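Local coordinates for probable ribosomal RNA small subunit methyltransferase (Thermus thermophilus, PDB 3DMG), which probably transfers a methyl group from S-adenosyl-L-methionine to a base of the small-subunit ribosomal RNA, at residues L240-G245 against L269-G274; V259-D264 against Q283-D288; I301-P306 against V335-S340. One frame throughout, in Å; residues are numbered along the deposited sequence.

Contact 1. Residues L240-G245 against L269-G274; sequences LGAGYG and LSLQKG. With SAH (S-adenosyl-L-homocysteine), chain H.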
loop_
_atom_site.group_PDB
_atom_site.type_symbol
_atom_site.label_atom_id
_atom_site.label_comp_id
_atom_site.label_asym_id
_atom_site.label_seq_id
_atom_site.Cartn_x
_atom_site.Cartn_y
_atom_site.Cartn_z
ATOM N N LEU A 240 -10.383 -0.358 8.621
ATOM C CA LEU A 240 -9.729 0.594 7.701
ATOM C C LEU A 240 -8.227 0.314 7.629
ATOM O O LEU A 240 -7.496 0.493 8.608
ATOM C CB LEU A 240 -9.952 2.033 8.180
ATOM C CG LEU A 240 -11.362 2.594 8.101
ATOM C CD1 LEU A 240 -11.491 3.847 8.945
ATOM C CD2 LEU A 240 -11.771 2.890 6.647
ATOM N N GLY A 241 -7.766 -0.119 6.453
ATOM C CA GLY A 241 -6.360 -0.470 6.267
ATOM C C GLY A 241 -6.123 -1.861 6.818
ATOM O O GLY A 241 -5.329 -2.033 7.745
ATOM N N ALA A 242 -6.809 -2.842 6.235
ATOM C CA ALA A 242 -6.904 -4.191 6.847
ATOM C C ALA A 242 -5.599 -4.984 6.815
ATOM O O ALA A 242 -5.417 -5.902 7.621
ATOM C CB ALA A 242 -8.070 -5.011 6.220
ATOM N N GLY A 243 -4.676 -4.641 5.913
ATOM C CA GLY A 243 -3.443 -5.416 5.814
ATOM C C GLY A 243 -3.713 -6.891 5.565
ATOM O O GLY A 243 -4.692 -7.234 4.893
ATOM N N TYR A 244 -2.847 -7.757 6.090
ATOM C CA TYR A 244 -3.073 -9.218 5.941
ATOM C C TYR A 244 -4.132 -9.757 6.914
ATOM O O TYR A 244 -4.418 -10.959 6.914
ATOM C CB TYR A 244 -1.766 -10.032 6.029
ATOM C CG TYR A 244 -1.034 -9.868 7.326
ATOM C CD1 TYR A 244 -1.514 -10.434 8.512
ATOM C CD2 TYR A 244 0.163 -9.147 7.365
ATOM C CE1 TYR A 244 -0.811 -10.279 9.708
ATOM C CE2 TYR A 244 0.869 -8.987 8.537
ATOM C CZ TYR A 244 0.368 -9.534 9.707
ATOM O OH TYR A 244 1.057 -9.361 10.896
ATOM N N GLY A 245 -4.712 -8.870 7.725
ATOM C CA GLY A 245 -5.864 -9.241 8.568
ATOM C C GLY A 245 -5.658 -9.444 10.060
ATOM O O GLY A 245 -6.445 -10.169 10.693
ATOM N N LEU A 269 -4.498 -9.532 -1.247
ATOM C CA LEU A 269 -4.334 -10.964 -1.569
ATOM C C LEU A 269 -3.922 -11.754 -0.343
ATOM O O LEU A 269 -4.362 -12.897 -0.156
ATOM C CB LEU A 269 -3.292 -11.155 -2.661
ATOM C CG LEU A 269 -3.692 -10.563 -4.010
ATOM C CD1 LEU A 269 -2.501 -10.577 -4.967
ATOM C CD2 LEU A 269 -4.862 -11.315 -4.628
ATOM N N SER A 270 -3.085 -11.134 0.483
ATOM C CA SER A 270 -2.656 -11.736 1.749
ATOM C C SER A 270 -3.840 -11.991 2.684
ATOM O O SER A 270 -4.010 -13.114 3.203
ATOM C CB SER A 270 -1.637 -10.825 2.431
ATOM O OG SER A 270 -0.486 -10.670 1.621
ATOM N N LEU A 271 -4.665 -10.962 2.871
ATOM C CA LEU A 271 -5.894 -11.117 3.655
ATOM C C LEU A 271 -6.784 -12.234 3.108
ATOM O O LEU A 271 -7.328 -13.028 3.879
ATOM C CB LEU A 271 -6.674 -9.800 3.691
ATOM C CG LEU A 271 -8.039 -9.821 4.402
ATOM C CD1 LEU A 271 -7.940 -10.349 5.840
ATOM C CD2 LEU A 271 -8.676 -8.431 4.379
ATOM N N GLN A 272 -6.947 -12.285 1.787
ATOM C CA GLN A 272 -7.810 -13.311 1.190
ATOM C C GLN A 272 -7.282 -14.702 1.482
ATOM O O GLN A 272 -8.066 -15.610 1.840
ATOM C CB GLN A 272 -7.999 -13.072 -0.313
ATOM C CG GLN A 272 -8.881 -11.857 -0.601
ATOM C CD GLN A 272 -8.883 -11.458 -2.057
ATOM O OE1 GLN A 272 -7.997 -11.836 -2.816
ATOM N NE2 GLN A 272 -9.867 -10.661 -2.446
ATOM N N LYS A 273 -5.966 -14.892 1.357
ATOM C CA LYS A 273 -5.383 -16.224 1.649
ATOM C C LYS A 273 -5.552 -16.593 3.121
ATOM O O LYS A 273 -5.851 -17.754 3.448
ATOM C CB LYS A 273 -3.903 -16.277 1.248
ATOM C CG LYS A 273 -3.221 -17.616 1.500
ATOM C CD LYS A 273 -1.936 -17.743 0.704
ATOM C CE LYS A 273 -1.354 -19.134 0.855
ATOM N NZ LYS A 273 0.014 -19.241 0.273
ATOM N N GLY A 274 -5.368 -15.606 4.004
ATOM C CA GLY A 274 -5.526 -15.841 5.457
ATOM C C GLY A 274 -6.949 -16.225 5.811
ATOM O O GLY A 274 -7.180 -17.145 6.606
HETATM N N SAH H . -4.763 -3.530 10.024
HETATM C CA SAH H . -3.427 -4.170 9.777
HETATM C CB SAH H . -2.473 -3.242 9.013
HETATM C CG SAH H . -2.271 -1.868 9.639
HETATM S SD SAH H . -0.955 -0.899 8.856
HETATM C C SAH H . -2.779 -4.546 11.100
HETATM O O SAH H . -3.272 -4.035 12.112
HETATM O OXT SAH H . -1.803 -5.294 11.101
HETATM C "C5'" SAH H . -1.933 0.306 7.895
HETATM C "C4'" SAH H . -2.535 -0.297 6.624
HETATM O "O4'" SAH H . -3.181 0.803 5.984
HETATM C "C3'" SAH H . -1.535 -0.946 5.645
HETATM O "O3'" SAH H . -1.913 -2.283 5.363
HETATM C "C2'" SAH H . -1.651 -0.002 4.443
HETATM O "O2'" SAH H . -1.351 -0.608 3.206
HETATM C "C1'" SAH H . -3.067 0.520 4.614
HETATM N N9 SAH H . -3.322 1.697 3.798
HETATM C C8 SAH H . -2.433 2.693 3.465
HETATM N N7 SAH H . -3.095 3.591 2.692
HETATM C C5 SAH H . -4.389 3.178 2.554
HETATM C C6 SAH H . -5.477 3.694 1.843
HETATM N N6 SAH H . -5.380 4.819 1.103
HETATM N N1 SAH H . -6.664 2.985 1.937
HETATM C C2 SAH H . -6.783 1.808 2.645
HETATM N N3 SAH H . -5.694 1.266 3.303
HETATM C C4 SAH H . -4.529 1.970 3.252
#

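Contact 2. Residues V259-D264 against Q283-D288; sequences VGVEDD and QALHSD. With SAH (S-adenosyl-L-homocysteine), chain H.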
loop_
_atom_site.group_PDB
_atom_site.type_symbol
_atom_site.label_atom_id
_atom_site.label_comp_id
_atom_site.label_asym_id
_atom_site.label_seq_id
_atom_site.Cartn_x
_atom_site.Cartn_y
_atom_site.Cartn_z
ATOM N N VAL A 259 -15.888 -6.057 6.871
ATOM C CA VAL A 259 -15.413 -5.570 5.577
ATOM C C VAL A 259 -14.051 -4.962 5.826
ATOM O O VAL A 259 -13.934 -4.079 6.659
ATOM C CB VAL A 259 -16.364 -4.503 4.986
ATOM C CG1 VAL A 259 -15.767 -3.902 3.696
ATOM C CG2 VAL A 259 -17.753 -5.089 4.710
ATOM N N GLY A 260 -13.032 -5.464 5.135
ATOM C CA GLY A 260 -11.692 -4.875 5.181
ATOM C C GLY A 260 -11.507 -4.034 3.946
ATOM O O GLY A 260 -11.891 -4.454 2.857
ATOM N N VAL A 261 -10.984 -2.819 4.118
ATOM C CA VAL A 261 -10.573 -2.013 2.962
ATOM C C VAL A 261 -9.069 -1.799 3.043
ATOM O O VAL A 261 -8.525 -1.538 4.115
ATOM C CB VAL A 261 -11.336 -0.680 2.828
ATOM C CG1 VAL A 261 -12.788 -0.938 2.446
ATOM C CG2 VAL A 261 -11.215 0.200 4.118
ATOM N N GLU A 262 -8.409 -1.963 1.907
ATOM C CA GLU A 262 -6.944 -1.931 1.843
ATOM C C GLU A 262 -6.486 -1.451 0.467
ATOM O O GLU A 262 -6.932 -1.976 -0.548
ATOM C CB GLU A 262 -6.436 -3.341 2.137
ATOM C CG GLU A 262 -4.948 -3.579 1.886
ATOM C CD GLU A 262 -4.082 -2.655 2.705
ATOM O OE1 GLU A 262 -4.176 -2.683 3.967
ATOM O OE2 GLU A 262 -3.283 -1.913 2.086
ATOM N N ASP A 263 -5.609 -0.450 0.439
ATOM C CA ASP A 263 -5.174 0.151 -0.811
ATOM C C ASP A 263 -4.147 -0.686 -1.550
ATOM O O ASP A 263 -4.020 -0.522 -2.758
ATOM C CB ASP A 263 -4.604 1.545 -0.517
ATOM C CG ASP A 263 -4.292 2.337 -1.774
ATOM O OD1 ASP A 263 -5.230 2.632 -2.528
ATOM O OD2 ASP A 263 -3.090 2.672 -1.991
ATOM N N ASP A 264 -3.427 -1.560 -0.836
ATOM C CA ASP A 264 -2.322 -2.313 -1.448
ATOM C C ASP A 264 -2.780 -3.698 -1.876
ATOM O O ASP A 264 -3.178 -4.508 -1.025
ATOM C CB ASP A 264 -1.153 -2.419 -0.449
ATOM C CG ASP A 264 -0.106 -3.426 -0.872
ATOM O OD1 ASP A 264 0.271 -3.423 -2.050
ATOM O OD2 ASP A 264 0.360 -4.211 -0.012
ATOM N N GLN A 283 -15.243 -9.674 3.716
ATOM C CA GLN A 283 -15.024 -9.023 2.432
ATOM C C GLN A 283 -13.673 -8.334 2.484
ATOM O O GLN A 283 -13.427 -7.526 3.367
ATOM C CB GLN A 283 -16.128 -8.012 2.128
ATOM C CG GLN A 283 -17.518 -8.639 2.020
ATOM C CD GLN A 283 -18.575 -7.636 1.630
ATOM O OE1 GLN A 283 -18.564 -7.111 0.519
ATOM N NE2 GLN A 283 -19.514 -7.381 2.530
ATOM N N ALA A 284 -12.795 -8.702 1.563
ATOM C CA ALA A 284 -11.437 -8.176 1.506
ATOM C C ALA A 284 -11.352 -7.288 0.276
ATOM O O ALA A 284 -11.083 -7.767 -0.842
ATOM C CB ALA A 284 -10.448 -9.325 1.421
ATOM N N LEU A 285 -11.604 -5.994 0.478
ATOM C CA LEU A 285 -11.734 -5.073 -0.649
ATOM C C LEU A 285 -10.449 -4.319 -0.928
ATOM O O LEU A 285 -9.770 -3.847 -0.009
ATOM C CB LEU A 285 -12.847 -4.069 -0.407
ATOM C CG LEU A 285 -14.220 -4.667 -0.084
ATOM C CD1 LEU A 285 -15.231 -3.545 0.060
ATOM C CD2 LEU A 285 -14.664 -5.647 -1.161
ATOM N N HIS A 286 -10.118 -4.239 -2.211
ATOM C CA HIS A 286 -9.018 -3.414 -2.678
ATOM C C HIS A 286 -9.605 -2.030 -2.918
ATOM O O HIS A 286 -10.378 -1.810 -3.863
ATOM C CB HIS A 286 -8.455 -4.004 -3.973
ATOM C CG HIS A 286 -7.167 -3.371 -4.403
ATOM N ND1 HIS A 286 -6.690 -3.429 -5.693
ATOM C CD2 HIS A 286 -6.251 -2.668 -3.692
ATOM C CE1 HIS A 286 -5.534 -2.783 -5.768
ATOM N NE2 HIS A 286 -5.238 -2.329 -4.557
ATOM N N SER A 287 -9.237 -1.092 -2.056
ATOM C CA SER A 287 -9.961 0.159 -1.954
ATOM C C SER A 287 -9.072 1.260 -1.413
ATOM O O SER A 287 -8.281 1.019 -0.511
ATOM C CB SER A 287 -11.128 -0.062 -0.986
ATOM O OG SER A 287 -11.955 1.099 -0.885
ATOM N N ASP A 288 -9.221 2.458 -1.981
ATOM C CA ASP A 288 -8.582 3.650 -1.415
ATOM C C ASP A 288 -9.521 4.186 -0.350
ATOM O O ASP A 288 -10.568 4.787 -0.666
ATOM C CB ASP A 288 -8.381 4.705 -2.506
ATOM C CG ASP A 288 -7.721 5.970 -1.995
ATOM O OD1 ASP A 288 -7.206 5.976 -0.859
ATOM O OD2 ASP A 288 -7.705 6.949 -2.755
HETATM N N SAH H . -4.763 -3.530 10.024
HETATM C CA SAH H . -3.427 -4.170 9.777
HETATM C CB SAH H . -2.473 -3.242 9.013
HETATM C CG SAH H . -2.271 -1.868 9.639
HETATM S SD SAH H . -0.955 -0.899 8.856
HETATM C C SAH H . -2.779 -4.546 11.100
HETATM O O SAH H . -3.272 -4.035 12.112
HETATM O OXT SAH H . -1.803 -5.294 11.101
HETATM C "C5'" SAH H . -1.933 0.306 7.895
HETATM C "C4'" SAH H . -2.535 -0.297 6.624
HETATM O "O4'" SAH H . -3.181 0.803 5.984
HETATM C "C3'" SAH H . -1.535 -0.946 5.645
HETATM O "O3'" SAH H . -1.913 -2.283 5.363
HETATM C "C2'" SAH H . -1.651 -0.002 4.443
HETATM O "O2'" SAH H . -1.351 -0.608 3.206
HETATM C "C1'" SAH H . -3.067 0.520 4.614
HETATM N N9 SAH H . -3.322 1.697 3.798
HETATM C C8 SAH H . -2.433 2.693 3.465
HETATM N N7 SAH H . -3.095 3.591 2.692
HETATM C C5 SAH H . -4.389 3.178 2.554
HETATM C C6 SAH H . -5.477 3.694 1.843
HETATM N N6 SAH H . -5.380 4.819 1.103
HETATM N N1 SAH H . -6.664 2.985 1.937
HETATM C C2 SAH H . -6.783 1.808 2.645
HETATM N N3 SAH H . -5.694 1.266 3.303
HETATM C C4 SAH H . -4.529 1.970 3.252
#

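Contact 3. Residues I301-P306 against V335-S340; sequences IIVTNP and VFFLVS. With SAH (S-adenosyl-L-homocysteine), chain H.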
loop_
_atom_site.group_PDB
_atom_site.type_symbol
_atom_site.label_atom_id
_atom_site.label_comp_id
_atom_site.label_asym_id
_atom_site.label_seq_id
_atom_site.Cartn_x
_atom_site.Cartn_y
_atom_site.Cartn_z
ATOM N N ILE A 301 -19.321 -0.952 14.127
ATOM C CA ILE A 301 -18.006 -0.835 14.741
ATOM C C ILE A 301 -17.013 -0.569 13.623
ATOM O O ILE A 301 -17.065 -1.220 12.580
ATOM C CB ILE A 301 -17.572 -2.142 15.460
ATOM C CG1 ILE A 301 -18.602 -2.538 16.528
ATOM C CG2 ILE A 301 -16.196 -1.970 16.125
ATOM C CD1 ILE A 301 -18.438 -3.961 17.070
ATOM N N ILE A 302 -16.121 0.391 13.837
ATOM C CA ILE A 302 -15.033 0.623 12.891
ATOM C C ILE A 302 -13.723 0.551 13.667
ATOM O O ILE A 302 -13.611 1.123 14.755
ATOM C CB ILE A 302 -15.219 1.952 12.153
ATOM C CG1 ILE A 302 -16.518 1.875 11.331
ATOM C CG2 ILE A 302 -14.019 2.238 11.243
ATOM C CD1 ILE A 302 -16.825 3.094 10.472
ATOM N N VAL A 303 -12.767 -0.211 13.134
ATOM C CA VAL A 303 -11.455 -0.369 13.769
ATOM C C VAL A 303 -10.350 0.043 12.826
ATOM O O VAL A 303 -10.483 -0.106 11.613
ATOM C CB VAL A 303 -11.204 -1.823 14.265
ATOM C CG1 VAL A 303 -12.256 -2.203 15.295
ATOM C CG2 VAL A 303 -11.186 -2.815 13.093
ATOM N N THR A 304 -9.260 0.554 13.380
ATOM C CA THR A 304 -8.116 0.887 12.536
ATOM C C THR A 304 -6.801 1.012 13.297
ATOM O O THR A 304 -6.749 1.580 14.390
ATOM C CB THR A 304 -8.374 2.185 11.699
ATOM O OG1 THR A 304 -7.305 2.372 10.766
ATOM C CG2 THR A 304 -8.474 3.437 12.598
ATOM N N ASN A 305 -5.760 0.455 12.690
ATOM C CA ASN A 305 -4.373 0.768 13.028
ATOM C C ASN A 305 -3.850 1.552 11.807
ATOM O O ASN A 305 -3.391 0.940 10.838
ATOM C CB ASN A 305 -3.564 -0.514 13.247
ATOM C CG ASN A 305 -2.150 -0.230 13.645
ATOM O OD1 ASN A 305 -1.760 0.925 13.724
ATOM N ND2 ASN A 305 -1.370 -1.276 13.923
ATOM N N PRO A 306 -4.008 2.887 11.803
ATOM C CA PRO A 306 -3.712 3.623 10.561
ATOM C C PRO A 306 -2.244 3.633 10.181
ATOM O O PRO A 306 -1.368 3.441 11.053
ATOM C CB PRO A 306 -4.182 5.057 10.867
ATOM C CG PRO A 306 -5.101 4.923 12.035
ATOM C CD PRO A 306 -4.547 3.779 12.846
ATOM N N VAL A 335 -19.417 2.631 17.235
ATOM C CA VAL A 335 -18.191 2.949 17.961
ATOM C C VAL A 335 -16.948 2.770 17.085
ATOM O O VAL A 335 -16.943 1.960 16.153
ATOM C CB VAL A 335 -18.049 2.125 19.256
ATOM C CG1 VAL A 335 -19.186 2.459 20.253
ATOM C CG2 VAL A 335 -17.991 0.625 18.958
ATOM N N PHE A 336 -15.911 3.525 17.427
ATOM C CA PHE A 336 -14.662 3.615 16.672
ATOM C C PHE A 336 -13.499 3.309 17.612
ATOM O O PHE A 336 -13.426 3.880 18.704
ATOM C CB PHE A 336 -14.532 5.046 16.150
ATOM C CG PHE A 336 -13.304 5.317 15.318
ATOM C CD1 PHE A 336 -12.866 4.407 14.349
ATOM C CD2 PHE A 336 -12.624 6.528 15.455
ATOM C CE1 PHE A 336 -11.746 4.697 13.553
ATOM C CE2 PHE A 336 -11.509 6.820 14.671
ATOM C CZ PHE A 336 -11.068 5.912 13.726
ATOM N N PHE A 337 -12.605 2.414 17.179
ATOM C CA PHE A 337 -11.353 2.145 17.893
ATOM C C PHE A 337 -10.187 2.460 16.964
ATOM O O PHE A 337 -10.148 1.987 15.825
ATOM C CB PHE A 337 -11.231 0.672 18.295
ATOM C CG PHE A 337 -12.258 0.207 19.284
ATOM C CD1 PHE A 337 -11.958 0.130 20.641
ATOM C CD2 PHE A 337 -13.521 -0.184 18.858
ATOM C CE1 PHE A 337 -12.905 -0.318 21.550
ATOM C CE2 PHE A 337 -14.472 -0.628 19.757
ATOM C CZ PHE A 337 -14.169 -0.693 21.111
ATOM N N LEU A 338 -9.224 3.228 17.467
ATOM C CA LEU A 338 -8.027 3.579 16.715
ATOM C C LEU A 338 -6.799 3.388 17.592
ATOM O O LEU A 338 -6.817 3.731 18.768
ATOM C CB LEU A 338 -8.101 5.036 16.257
ATOM C CG LEU A 338 -6.903 5.631 15.510
ATOM C CD1 LEU A 338 -7.340 6.674 14.500
ATOM C CD2 LEU A 338 -5.935 6.241 16.527
ATOM N N VAL A 339 -5.738 2.833 17.019
ATOM C CA VAL A 339 -4.495 2.645 17.765
ATOM C C VAL A 339 -3.330 3.340 17.060
ATOM O O VAL A 339 -3.212 3.286 15.826
ATOM C CB VAL A 339 -4.214 1.139 18.049
ATOM C CG1 VAL A 339 -3.934 0.368 16.773
ATOM C CG2 VAL A 339 -3.018 0.973 19.051
ATOM N N SER A 340 -2.483 4.012 17.844
ATOM C CA SER A 340 -1.318 4.676 17.274
ATOM C C SER A 340 -0.171 4.828 18.253
ATOM O O SER A 340 -0.309 4.598 19.454
ATOM C CB SER A 340 -1.689 6.056 16.720
ATOM O OG SER A 340 -1.749 7.034 17.733
HETATM N N SAH H . -4.763 -3.530 10.024
HETATM C CA SAH H . -3.427 -4.170 9.777
HETATM C CB SAH H . -2.473 -3.242 9.013
HETATM C CG SAH H . -2.271 -1.868 9.639
HETATM S SD SAH H . -0.955 -0.899 8.856
HETATM C C SAH H . -2.779 -4.546 11.100
HETATM O O SAH H . -3.272 -4.035 12.112
HETATM O OXT SAH H . -1.803 -5.294 11.101
HETATM C "C5'" SAH H . -1.933 0.306 7.895
HETATM C "C4'" SAH H . -2.535 -0.297 6.624
HETATM O "O4'" SAH H . -3.181 0.803 5.984
HETATM C "C3'" SAH H . -1.535 -0.946 5.645
HETATM O "O3'" SAH H . -1.913 -2.283 5.363
HETATM C "C2'" SAH H . -1.651 -0.002 4.443
HETATM O "O2'" SAH H . -1.351 -0.608 3.206
HETATM C "C1'" SAH H . -3.067 0.520 4.614
HETATM N N9 SAH H . -3.322 1.697 3.798
HETATM C C8 SAH H . -2.433 2.693 3.465
HETATM N N7 SAH H . -3.095 3.591 2.692
HETATM C C5 SAH H . -4.389 3.178 2.554
HETATM C C6 SAH H . -5.477 3.694 1.843
HETATM N N6 SAH H . -5.380 4.819 1.103
HETATM N N1 SAH H . -6.664 2.985 1.937
HETATM C C2 SAH H . -6.783 1.808 2.645
HETATM N N3 SAH H . -5.694 1.266 3.303
HETATM C C4 SAH H . -4.529 1.970 3.252
HETATM O O HOH W 1 -1.315 3.948 13.832
#

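Contact 1. Residues L240-G245 against L269-G274
Tyr244 and Leu271 bring the two backbones together, CA to CA 4.1 Å, where the glycine-rich loop 240-245, folded into a type II' turn from Ala242 to Gly245, passes against the helix segment 269-274. The carbonyl O of Tyr244 lies 3.6 Å from Leu271 CA in a CA-H...O contact with an angle of 153° at the hydrogen.

Leu271 is the side chain that fills the junction. With CG anti to the backbone N (chi1 176°), it spreads its branches along the turn: CD1 rests 3.6 Å from Gly245 CA, and CD2 reaches Ala242 CB at 3.9 Å. Its CB comes 3.5 Å from Gly243 O. Gly245 has no side chain, which lets the methyl come right up to the backbone. Tyr244 contributes only the root of its side chain, its CB meeting Ser270 CB at 3.7 Å. Its CG stands between the backbone N and the carbonyl carbon (chi1 60°), and this turns the ring away from the helix, toward Phe200 and His202, with OH bonded to Ser208 O. Ser270 likewise spends its hydroxyl outside the contact, on Ala266 O and Leu203 N.

The loop follows strand 236-240 and carries the glycine-rich motif I (Gly-Ala-Gly-Tyr-Gly) of Rossmann-like methyltransferases. Its other side holds S-adenosyl-L-homocysteine: the amino N of the ligand donates to Gly241 O at 2.8 Å, and Gly243 CA approaches the ribose O3' at 3.5 Å.

Against the helix, then, the loop meets Leu271 and Ser270 through apolar packing and a single CA-H...O contact, its Tyr and Ser hydroxyls being satisfied by other partners. The polar work of the turn is done on the ligand side, where the carbonyl of Gly241 accepts the amino N-H.

Contact 2. Residues V259-D264 against Q283-D288
Asp263 and Asp288 lie alongside each other at the adenine of S-adenosyl-L-homocysteine, one over its face and one at its N6 amino group, where two parallel strands end in a beta-alpha-beta unit (strand 257-262, helix 265-277, strand 283-286) of the Rossmann-like methyltransferase fold. Their carboxylate planes are 55° apart, OD1 to OD1 4.2 Å. Asp288 OD1 accepts a hydrogen bond from the adenine N6 at 2.9 Å, whereas Asp263 lays its CB over the base, 3.3 Å from C6. Glu262, its chain bent at chi2 (59°), takes both ribose hydroxyls, O3' on OE1 at 2.7 Å and O2' on OE2 at 2.6 Å.

A second shell holds these acids. Asp264 N donates to the anti lone pair of Glu262 OE2 at 2.9 Å. Asp263 is gripped by Ser75 OG and Ala77 N; Asp288 has Tyr8 OH and a salt bridge to Lys24, whose charge would probably offset part of the repulsion between the two carboxylates.

Farther out, backbone bonds between Gly260 or Glu262 and Gln283, Leu285 and Ser287 set the parallel register, and Val259 CG1 packs on Leu285 CD1 at 3.7 Å. At the strand end the His286 ring turns its edge to the neighbouring backbone: its single NE2-H is shared between Thr74 O and Asp263 O, and the bent bond to Asp263 O, 2.8 Å from NE2, arrives well above that carbonyl's plane (59° out of it).

Contact 3. Residues I301-P306 against V335-S340
Ile302 and Thr304 exchange four backbone hydrogen bonds with Val335, Phe337 and Val339, joining neighbouring strands of the sheet that carries the cofactor site, nearly parallel with 7° between their directions. The last of these bonds runs from Val339 N to Thr304 O, 3.1 Å.

Apolar packing lies on both faces of the sheet. On one, the Phe336 ring comes across Ile302 and Thr304: its CE1 touches Thr304 CG2 at 3.6 Å, and Ile302 O sits near the ring plane, 3.4 Å from CD1. On the other, Ile301 and Val335 lie side by side, CG1 to CG2 4.0 Å. Beyond the strand end, the Pro306 ring crosses Leu338 at about a right angle, CG to CD1 3.8 Å. Asn305 has CG anti to the backbone N (chi1 -178°), bringing its amide carbon 3.7 Å from Val339 CG1 while ND2 bonds Ser216 OG.

Proline has no N-H, so Val339 O meets Pro306 CD instead, at 3.3 Å, and a water lies 2.8 Å from both Val339 O and Pro306 O, perhaps sharing its protons among several acceptors.

Asn305-Pro306 opens the Asn-Pro-Pro-Phe motif IV of N6-adenine and related methyltransferases; Asn305 binds both cofactor and guanosine. The hydrogen-bond ladder ends at Pro306, where the chain leaves the sheet beside the cofactor, with the Asn305 amide packed on valine and tied to a serine that also binds the ligand.

All three contacts gather round one S-adenosyl-L-homocysteine at the C-terminal ends of the parallel strands. Contacts 1 and 2 are closest, centres about 8 Å apart, and are linked through the beta-alpha-beta unit, whose helix belongs to contact 1 and connects the strands of contact 2. Gly243 N to Glu262 OE1, 2.8 Å, ties the loop to the ribose-binding acid. Contact 3 lies on the other side of strand 236-240, its centre about 16 Å from that of contact 1, joined by Leu240 O and Thr304 OG1 at 2.9 Å. Contacts 2 and 3 do not touch, their nearest atoms being about 7 Å apart; contact 2 serves adenine and ribose, contact 3 the homocysteine end and guanosine site.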